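Regulator of chromosome condensation (Saccharomyces cerevisiae, PDB 3OF7) promotes the exchange of GDP for GTP on the Ran-type GTPases Gsp1 and Gsp2, binds chromatin, and controls RNA metabolism and nuclear transport. Local coordinates at residues G223-W228 and F254-V259; S10-A15 and L219-M224; K213-F218 and I262-N267. One frame throughout, in Å; residues are numbered along the deposited sequence.

In the fold
Near the N terminus, the loop 10-15 lies against the turn after strand 215-220. Contact 2 therefore closes a long loop of about two hundred residues and ties the N-terminal segment to one blade of the RCC1 beta-propeller. Contact 3 joins the first part of strand 215-220 to strand 259-264, the first strand of the next blade. Contact 1 is nested inside the loop closed by contact 3. It joins strand 225-229 to the loop that leads into strand 259-264. Contacts 2 and 3 cross along the chain. Contacts 1 and 2 share G223 and M224, and N14 of contact 2 also bonds V259 O of contact 1.

Contact 1: G223-W228 and F254-V259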
loop_
_atom_site.group_PDB
_atom_site.type_symbol
_atom_site.label_atom_id
_atom_site.label_comp_id
_atom_site.label_asym_id
_atom_site.label_seq_id
_atom_site.Cartn_x
_atom_site.Cartn_y
_atom_site.Cartn_z
ATOM N N GLY A 223 11.140 10.413 15.123
ATOM C CA GLY A 223 11.717 9.857 13.907
ATOM C C GLY A 223 12.282 8.459 14.065
ATOM O O GLY A 223 13.038 7.998 13.211
ATOM N N MET A 224 11.923 7.786 15.155
ATOM C CA MET A 224 12.329 6.396 15.373
ATOM C C MET A 224 11.375 5.480 14.599
ATOM O O MET A 224 10.161 5.716 14.566
ATOM C CB MET A 224 12.316 6.054 16.867
ATOM C CG MET A 224 12.941 4.698 17.244
ATOM S SD MET A 224 14.751 4.627 17.146
ATOM C CE MET A 224 15.200 5.466 18.680
ATOM N N VAL A 225 11.932 4.449 13.970
ATOM C CA VAL A 225 11.137 3.438 13.251
ATOM C C VAL A 225 11.062 2.149 14.055
ATOM O O VAL A 225 12.059 1.700 14.625
ATOM C CB VAL A 225 11.724 3.122 11.857
ATOM C CG1 VAL A 225 10.790 2.191 11.056
ATOM C CG2 VAL A 225 11.988 4.402 11.080
ATOM N N PHE A 226 9.871 1.564 14.100
ATOM C CA PHE A 226 9.631 0.303 14.779
ATOM C C PHE A 226 9.091 -0.688 13.775
ATOM O O PHE A 226 8.368 -0.306 12.851
ATOM C CB PHE A 226 8.609 0.488 15.899
ATOM C CG PHE A 226 9.022 1.509 16.914
ATOM C CD1 PHE A 226 8.832 2.864 16.672
ATOM C CD2 PHE A 226 9.646 1.115 18.092
ATOM C CE1 PHE A 226 9.235 3.817 17.610
ATOM C CE2 PHE A 226 10.053 2.061 19.035
ATOM C CZ PHE A 226 9.843 3.409 18.794
ATOM N N ALA A 227 9.432 -1.956 13.963
ATOM C CA ALA A 227 8.936 -3.005 13.075
ATOM C C ALA A 227 8.322 -4.134 13.893
ATOM O O ALA A 227 8.727 -4.376 15.043
ATOM C CB ALA A 227 10.051 -3.501 12.172
ATOM N N TRP A 228 7.329 -4.802 13.309
ATOM C CA TRP A 228 6.562 -5.846 13.981
ATOM C C TRP A 228 6.064 -6.863 12.952
ATOM O O TRP A 228 5.476 -6.485 11.931
ATOM C CB TRP A 228 5.384 -5.197 14.720
ATOM C CG TRP A 228 4.427 -6.098 15.486
ATOM C CD1 TRP A 228 4.697 -7.305 16.088
ATOM C CD2 TRP A 228 3.057 -5.804 15.783
ATOM N NE1 TRP A 228 3.563 -7.788 16.714
ATOM C CE2 TRP A 228 2.545 -6.885 16.544
ATOM C CE3 TRP A 228 2.202 -4.735 15.464
ATOM C CZ2 TRP A 228 1.217 -6.927 16.989
ATOM C CZ3 TRP A 228 0.884 -4.775 15.915
ATOM C CH2 TRP A 228 0.401 -5.868 16.660
ATOM N N PHE A 254 15.309 -0.605 15.712
ATOM C CA PHE A 254 16.433 -1.357 15.176
ATOM C C PHE A 254 17.537 -0.400 14.758
ATOM O O PHE A 254 18.278 -0.650 13.803
ATOM C CB PHE A 254 15.983 -2.281 14.020
ATOM C CG PHE A 254 15.118 -1.602 12.988
ATOM C CD1 PHE A 254 15.680 -1.077 11.830
ATOM C CD2 PHE A 254 13.740 -1.500 13.170
ATOM C CE1 PHE A 254 14.884 -0.448 10.863
ATOM C CE2 PHE A 254 12.938 -0.870 12.212
ATOM C CZ PHE A 254 13.520 -0.342 11.057
ATOM N N GLY A 255 17.636 0.707 15.492
ATOM C CA GLY A 255 18.714 1.670 15.308
ATOM C C GLY A 255 18.530 2.653 14.171
ATOM O O GLY A 255 19.467 3.370 13.817
ATOM N N LEU A 256 17.330 2.692 13.592
ATOM C CA LEU A 256 17.034 3.626 12.509
ATOM C C LEU A 256 16.301 4.831 13.080
ATOM O O LEU A 256 15.186 4.701 13.616
ATOM C CB LEU A 256 16.203 2.951 11.408
ATOM C CG LEU A 256 15.783 3.772 10.181
ATOM C CD1 LEU A 256 16.967 4.361 9.440
ATOM C CD2 LEU A 256 14.951 2.901 9.238
ATOM N N ARG A 257 16.944 5.992 12.948
ATOM C CA ARG A 257 16.523 7.240 13.585
ATOM C C ARG A 257 16.425 8.378 12.581
ATOM O O ARG A 257 16.857 8.246 11.427
ATOM C CB ARG A 257 17.539 7.642 14.673
ATOM C CG ARG A 257 17.503 6.799 15.946
ATOM C CD ARG A 257 18.778 6.997 16.770
ATOM N NE ARG A 257 19.907 6.281 16.179
ATOM C CZ ARG A 257 20.341 5.085 16.574
ATOM N NH1 ARG A 257 19.759 4.450 17.590
ATOM N NH2 ARG A 257 21.369 4.521 15.955
ATOM N N HIS A 258 15.873 9.504 13.037
ATOM C CA HIS A 258 15.802 10.754 12.262
ATOM C C HIS A 258 14.970 10.638 10.974
ATOM O O HIS A 258 15.211 11.354 9.997
ATOM C CB HIS A 258 17.212 11.296 11.947
ATOM C CG HIS A 258 18.145 11.282 13.120
ATOM N ND1 HIS A 258 19.306 10.535 13.139
ATOM C CD2 HIS A 258 18.079 11.905 14.320
ATOM C CE1 HIS A 258 19.921 10.711 14.296
ATOM N NE2 HIS A 258 19.195 11.535 15.033
ATOM N N VAL A 259 13.988 9.743 10.987
ATOM C CA VAL A 259 13.177 9.460 9.802
ATOM C C VAL A 259 11.900 10.305 9.784
ATOM O O VAL A 259 11.264 10.477 10.814
ATOM C CB VAL A 259 12.833 7.949 9.736
ATOM C CG1 VAL A 259 11.850 7.649 8.586
ATOM C CG2 VAL A 259 14.110 7.137 9.569
HETATM O O HOH W 1 14.769 1.914 14.566
#
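V225 is the hub of this contact, with F254, L256 and V259 gathered round its two methyl groups. It lies on strand 225-229 of one blade of the RCC1 seven-bladed beta-propeller. The partners lie in the loop that leads to strand 259-264, where the next blade begins. V225 CG1 is anti to the backbone N (chi1 -173°) and meets the F254 ring, with CZ at 3.7 Å. The two side chains cross obliquely. With chi1 at 48°, the F254 ring sits between its own backbone N and carbonyl carbon, from where CZ reaches V225 and CE2 reaches A227 CB at 3.9 Å. The other V225 methyl, CG2, meets the loop at L256 CD2 and the start of the next strand at V259 CG2, both at 3.8 Å. V225 and L256 lie side by side and point the same way, whereas V225 and V259 cross at a slant. Beyond the contact the F254 ring meets W281. An alanine in place of F254 would probably leave V225 CG1 and A227 CB without their aromatic neighbour and open a gap beside the strand. At the outer end, M224 and R257 run alongside each other, and M224 SD touches R257 CG. Two backbone bonds fix the loop. V225 N gives a nearly straight bond to L256 O, and V259 N bonds G223 O on a lone pair. G223 has no room for a side chain, as a CB would run into V259 N. A water sits over the centre of the F254 ring. It donates to V225 O at 2.7 Å and accepts from F254 N and L256 N, each at 2.8 Å.

Contact 2: S10-A15 and L219-M224; sequences SHIINA and LDEEGM
E221 O takes two backbone bonds from the N-terminal segment, from I13 N at 2.8 Å and from N14 N at 3.0 Å. The N14 donor lies in the carbonyl plane, while the I13 donor is tilted 22° from it. A third bond comes from a side chain: N14 ND2 reaches D220 O at 3.2 Å. This carbonyl lies almost in the plane of the N14 amide, and it also accepts from G223 N on its opposite face. ND2 also bonds V259 O, its stronger partner, so the one amide nitrogen joins the turn and the start of strand 259-264. D220 to G223 form a type I beta turn, which links strands 215-220 and 225-229 as a hairpin within a propeller blade. D220 OD1 steadies the turn by accepting from M224 N, and more weakly from E222 N and G223 N. D220 OD2 bonds S202. E221 OE2 is held by N205 N, outside the pair, while a water bridges the two segments, donating to E221 OE1 and N14 O. Van der Waals contacts line the sides. I12 lies alongside E221, its CD1 touching carboxylate OE1 at 3.7 Å. A chi1 of 58° sets I13 CG1 between its backbone N and carbonyl carbon, and this swings CD1 over to G223 CA (4.0 Å). H11 runs beside E222, its ring perpendicular to the carboxylate, CB 3.9 Å from carboxylate oxygen OE1.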
loop_
_atom_site.group_PDB
_atom_site.type_symbol
_atom_site.label_atom_id
_atom_site.label_comp_id
_atom_site.label_asym_id
_atom_site.label_seq_id
_atom_site.Cartn_x
_atom_site.Cartn_y
_atom_site.Cartn_z
ATOM N N SER A 10 12.213 18.566 22.588
ATOM C CA SER A 10 12.879 19.152 21.424
ATOM C C SER A 10 13.278 18.116 20.367
ATOM O O SER A 10 13.779 18.473 19.297
ATOM C CB SER A 10 14.116 19.938 21.871
ATOM O OG SER A 10 15.115 19.063 22.370
ATOM N N HIS A 11 13.056 16.840 20.672
ATOM C CA HIS A 11 13.374 15.756 19.739
ATOM C C HIS A 11 12.319 15.571 18.643
ATOM O O HIS A 11 12.568 14.882 17.650
ATOM C CB HIS A 11 13.594 14.446 20.499
ATOM C CG HIS A 11 14.800 14.459 21.387
ATOM N ND1 HIS A 11 16.045 14.048 20.960
ATOM C CD2 HIS A 11 14.952 14.840 22.678
ATOM C CE1 HIS A 11 16.911 14.172 21.950
ATOM N NE2 HIS A 11 16.274 14.650 23.003
ATOM N N ILE A 12 11.153 16.194 18.822
ATOM C CA ILE A 12 10.026 16.041 17.898
ATOM C C ILE A 12 10.321 16.649 16.524
ATOM O O ILE A 12 10.610 17.841 16.402
ATOM C CB ILE A 12 8.720 16.633 18.485
ATOM C CG1 ILE A 12 8.287 15.839 19.715
ATOM C CG2 ILE A 12 7.601 16.648 17.438
ATOM C CD1 ILE A 12 7.101 16.437 20.466
ATOM N N ILE A 13 10.258 15.812 15.492
ATOM C CA ILE A 13 10.441 16.274 14.119
ATOM C C ILE A 13 9.213 15.999 13.236
ATOM O O ILE A 13 9.087 16.578 12.158
ATOM C CB ILE A 13 11.733 15.692 13.468
ATOM C CG1 ILE A 13 11.712 14.152 13.462
ATOM C CG2 ILE A 13 12.984 16.244 14.172
ATOM C CD1 ILE A 13 12.747 13.518 12.543
ATOM N N ASN A 14 8.319 15.127 13.707
ATOM C CA ASN A 14 7.121 14.728 12.951
ATOM C C ASN A 14 5.812 14.996 13.681
ATOM O O ASN A 14 5.717 14.797 14.889
ATOM C CB ASN A 14 7.165 13.230 12.612
ATOM C CG ASN A 14 8.411 12.832 11.857
ATOM O OD1 ASN A 14 8.836 13.515 10.929
ATOM N ND2 ASN A 14 9.003 11.711 12.250
ATOM N N ALA A 15 4.799 15.414 12.930
ATOM C CA ALA A 15 3.432 15.497 13.449
ATOM C C ALA A 15 2.478 14.688 12.567
ATOM O O ALA A 15 2.712 14.550 11.361
ATOM C CB ALA A 15 2.978 16.953 13.540
ATOM N N LEU A 219 6.279 4.792 12.647
ATOM C CA LEU A 219 7.167 5.945 12.815
ATOM C C LEU A 219 6.637 6.804 13.958
ATOM O O LEU A 219 5.425 7.025 14.057
ATOM C CB LEU A 219 7.222 6.778 11.531
ATOM C CG LEU A 219 8.117 8.025 11.484
ATOM C CD1 LEU A 219 9.601 7.684 11.711
ATOM C CD2 LEU A 219 7.941 8.724 10.128
ATOM N N ASP A 220 7.528 7.273 14.828
ATOM C CA ASP A 220 7.079 8.134 15.930
ATOM C C ASP A 220 7.514 9.588 15.764
ATOM O O ASP A 220 8.235 9.927 14.823
ATOM C CB ASP A 220 7.429 7.546 17.308
ATOM C CG ASP A 220 8.892 7.691 17.675
ATOM O OD1 ASP A 220 9.633 8.428 16.993
ATOM O OD2 ASP A 220 9.301 7.049 18.671
ATOM N N GLU A 221 7.070 10.438 16.691
ATOM C CA GLU A 221 7.327 11.883 16.635
ATOM C C GLU A 221 8.799 12.265 16.519
ATOM O O GLU A 221 9.117 13.256 15.866
ATOM C CB GLU A 221 6.746 12.580 17.863
ATOM C CG GLU A 221 5.251 12.515 17.989
ATOM C CD GLU A 221 4.773 13.200 19.253
ATOM O OE1 GLU A 221 4.369 14.381 19.166
ATOM O OE2 GLU A 221 4.824 12.568 20.327
ATOM N N GLU A 222 9.689 11.500 17.155
ATOM C CA GLU A 222 11.127 11.820 17.117
ATOM C C GLU A 222 11.853 11.218 15.910
ATOM O O GLU A 222 13.036 11.490 15.683
ATOM C CB GLU A 222 11.833 11.454 18.441
ATOM C CG GLU A 222 12.069 9.954 18.678
ATOM C CD GLU A 222 13.121 9.675 19.757
ATOM O OE1 GLU A 222 13.948 10.564 20.042
ATOM O OE2 GLU A 222 13.113 8.562 20.326
ATOM N N GLY A 223 11.140 10.413 15.123
ATOM C CA GLY A 223 11.717 9.857 13.907
ATOM C C GLY A 223 12.282 8.459 14.065
ATOM O O GLY A 223 13.038 7.998 13.211
ATOM N N MET A 224 11.923 7.786 15.155
ATOM C CA MET A 224 12.329 6.396 15.373
ATOM C C MET A 224 11.375 5.480 14.599
ATOM O O MET A 224 10.161 5.716 14.566
ATOM C CB MET A 224 12.316 6.054 16.867
ATOM C CG MET A 224 12.941 4.698 17.244
ATOM S SD MET A 224 14.751 4.627 17.146
ATOM C CE MET A 224 15.200 5.466 18.680
HETATM O O HOH W 2 4.118 15.710 16.848
#

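Contact 3: K213-F218 and I262-N267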
loop_
_atom_site.group_PDB
_atom_site.type_symbol
_atom_site.label_atom_id
_atom_site.label_comp_id
_atom_site.label_asym_id
_atom_site.label_seq_id
_atom_site.Cartn_x
_atom_site.Cartn_y
_atom_site.Cartn_z
ATOM N N LYS A 213 3.724 -7.255 3.725
ATOM C CA LYS A 213 2.953 -8.483 3.535
ATOM C C LYS A 213 2.622 -9.131 4.879
ATOM O O LYS A 213 1.466 -9.427 5.163
ATOM C CB LYS A 213 3.720 -9.469 2.651
ATOM C CG LYS A 213 3.044 -10.826 2.484
ATOM C CD LYS A 213 3.974 -11.820 1.793
ATOM C CE LYS A 213 3.300 -13.172 1.614
ATOM N NZ LYS A 213 2.248 -13.155 0.555
ATOM N N ASP A 214 3.647 -9.363 5.694
ATOM C CA ASP A 214 3.450 -9.957 7.023
ATOM C C ASP A 214 4.305 -9.273 8.091
ATOM O O ASP A 214 4.820 -9.912 9.020
ATOM C CB ASP A 214 3.676 -11.478 6.988
ATOM C CG ASP A 214 2.470 -12.238 6.453
ATOM O OD1 ASP A 214 1.372 -12.128 7.040
ATOM O OD2 ASP A 214 2.632 -12.968 5.444
ATOM N N HIS A 215 4.443 -7.961 7.936
ATOM C CA HIS A 215 5.064 -7.102 8.925
ATOM C C HIS A 215 4.462 -5.718 8.751
ATOM O O HIS A 215 3.878 -5.408 7.704
ATOM C CB HIS A 215 6.577 -7.015 8.699
ATOM C CG HIS A 215 6.946 -6.258 7.465
ATOM N ND1 HIS A 215 7.253 -4.913 7.476
ATOM C CD2 HIS A 215 7.011 -6.648 6.171
ATOM C CE1 HIS A 215 7.511 -4.513 6.245
ATOM N NE2 HIS A 215 7.371 -5.547 5.435
ATOM N N ILE A 216 4.636 -4.880 9.762
ATOM C CA ILE A 216 4.213 -3.496 9.684
ATOM C C ILE A 216 5.288 -2.628 10.346
ATOM O O ILE A 216 5.916 -3.041 11.336
ATOM C CB ILE A 216 2.781 -3.306 10.297
ATOM C CG1 ILE A 216 2.317 -1.838 10.204
ATOM C CG2 ILE A 216 2.719 -3.860 11.737
ATOM C CD1 ILE A 216 0.841 -1.639 10.563
ATOM N N LEU A 217 5.519 -1.453 9.766
ATOM C CA LEU A 217 6.441 -0.459 10.313
ATOM C C LEU A 217 5.642 0.678 10.946
ATOM O O LEU A 217 4.536 0.976 10.505
ATOM C CB LEU A 217 7.335 0.102 9.214
ATOM C CG LEU A 217 8.170 -0.851 8.348
ATOM C CD1 LEU A 217 8.963 -0.046 7.378
ATOM C CD2 LEU A 217 9.102 -1.690 9.219
ATOM N N PHE A 218 6.209 1.284 11.991
ATOM C CA PHE A 218 5.629 2.454 12.663
ATOM C C PHE A 218 6.704 3.533 12.746
ATOM O O PHE A 218 7.897 3.227 12.901
ATOM C CB PHE A 218 5.170 2.139 14.102
ATOM C CG PHE A 218 4.201 0.986 14.229
ATOM C CD1 PHE A 218 2.828 1.210 14.237
ATOM C CD2 PHE A 218 4.663 -0.322 14.380
ATOM C CE1 PHE A 218 1.920 0.154 14.377
ATOM C CE2 PHE A 218 3.765 -1.392 14.509
ATOM C CZ PHE A 218 2.390 -1.153 14.507
ATOM N N ILE A 262 8.025 6.795 6.186
ATOM C CA ILE A 262 8.262 5.363 5.976
ATOM C C ILE A 262 7.309 4.811 4.914
ATOM O O ILE A 262 6.183 5.289 4.763
ATOM C CB ILE A 262 8.143 4.546 7.285
ATOM C CG1 ILE A 262 6.834 4.858 8.015
ATOM C CG2 ILE A 262 9.358 4.799 8.211
ATOM C CD1 ILE A 262 6.474 3.854 9.109
ATOM N N ALA A 263 7.775 3.808 4.180
ATOM C CA ALA A 263 6.941 3.097 3.221
ATOM C C ALA A 263 7.447 1.674 3.182
ATOM O O ALA A 263 8.607 1.419 3.527
ATOM C CB ALA A 263 7.030 3.737 1.840
ATOM N N SER A 264 6.590 0.749 2.756
ATOM C CA SER A 264 6.956 -0.657 2.743
ATOM C C SER A 264 6.404 -1.364 1.514
ATOM O O SER A 264 5.262 -1.119 1.114
ATOM C CB SER A 264 6.445 -1.332 4.019
ATOM O OG SER A 264 6.956 -2.647 4.124
ATOM N N GLY A 265 7.236 -2.204 0.902
ATOM C CA GLY A 265 6.762 -3.243 -0.011
ATOM C C GLY A 265 6.395 -4.478 0.802
ATOM O O GLY A 265 6.230 -4.399 2.030
ATOM N N GLU A 266 6.270 -5.626 0.139
ATOM C CA GLU A 266 5.851 -6.835 0.839
ATOM C C GLU A 266 6.885 -7.280 1.880
ATOM O O GLU A 266 6.548 -7.480 3.053
ATOM C CB GLU A 266 5.522 -7.953 -0.152
ATOM C CG GLU A 266 4.258 -7.640 -0.946
ATOM C CD GLU A 266 3.654 -8.839 -1.653
ATOM O OE1 GLU A 266 4.150 -9.977 -1.497
ATOM O OE2 GLU A 266 2.655 -8.629 -2.373
ATOM N N ASN A 267 8.132 -7.403 1.442
ATOM C CA ASN A 267 9.222 -7.890 2.291
ATOM C C ASN A 267 10.452 -6.977 2.258
ATOM O O ASN A 267 11.553 -7.376 2.663
ATOM C CB ASN A 267 9.604 -9.316 1.873
ATOM C CG ASN A 267 8.463 -10.295 2.039
ATOM O OD1 ASN A 267 7.828 -10.363 3.097
ATOM N ND2 ASN A 267 8.189 -11.065 0.987
HETATM O O HOH W 3 2.545 -12.019 -2.277
#
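K213 and E266 meet where two neighbouring blades of the propeller come together. Strand 215-220 belongs to one blade, and strand 259-264 opens the next. The axes of 215-218 and 262-264 run antiparallel (171°), 7.8 Å apart at their closest, too far for strand pairing, so side chains fill the space between. The lysine is modelled in two positions; one is described, so its outer end is less certain. K213 CB lies 3.7 Å from E266 CB and 3.5 Å from E266 O. CG stands anti to the backbone N (chi1 175°), which carries the chain across E266 at a slant. CD then comes to 3.8 Å from E266 OE1. The chain bends at its last torsion, and NZ ends 4.2 Å from OE1, too far for a salt bridge. A water between them accepts from NZ and donates to OE1. NZ forms its salt bridge with D157, and E266 OE2 bonds S386 OG. Farther along, L217 CB packs on I262 CD1, which also sits against the F218 backbone. H215 turns its ring edge toward E266 O. Backbone joins backbone once: K213 N bonds E266 O on a lone pair at 2.9 Å, N-H...O angle 168°.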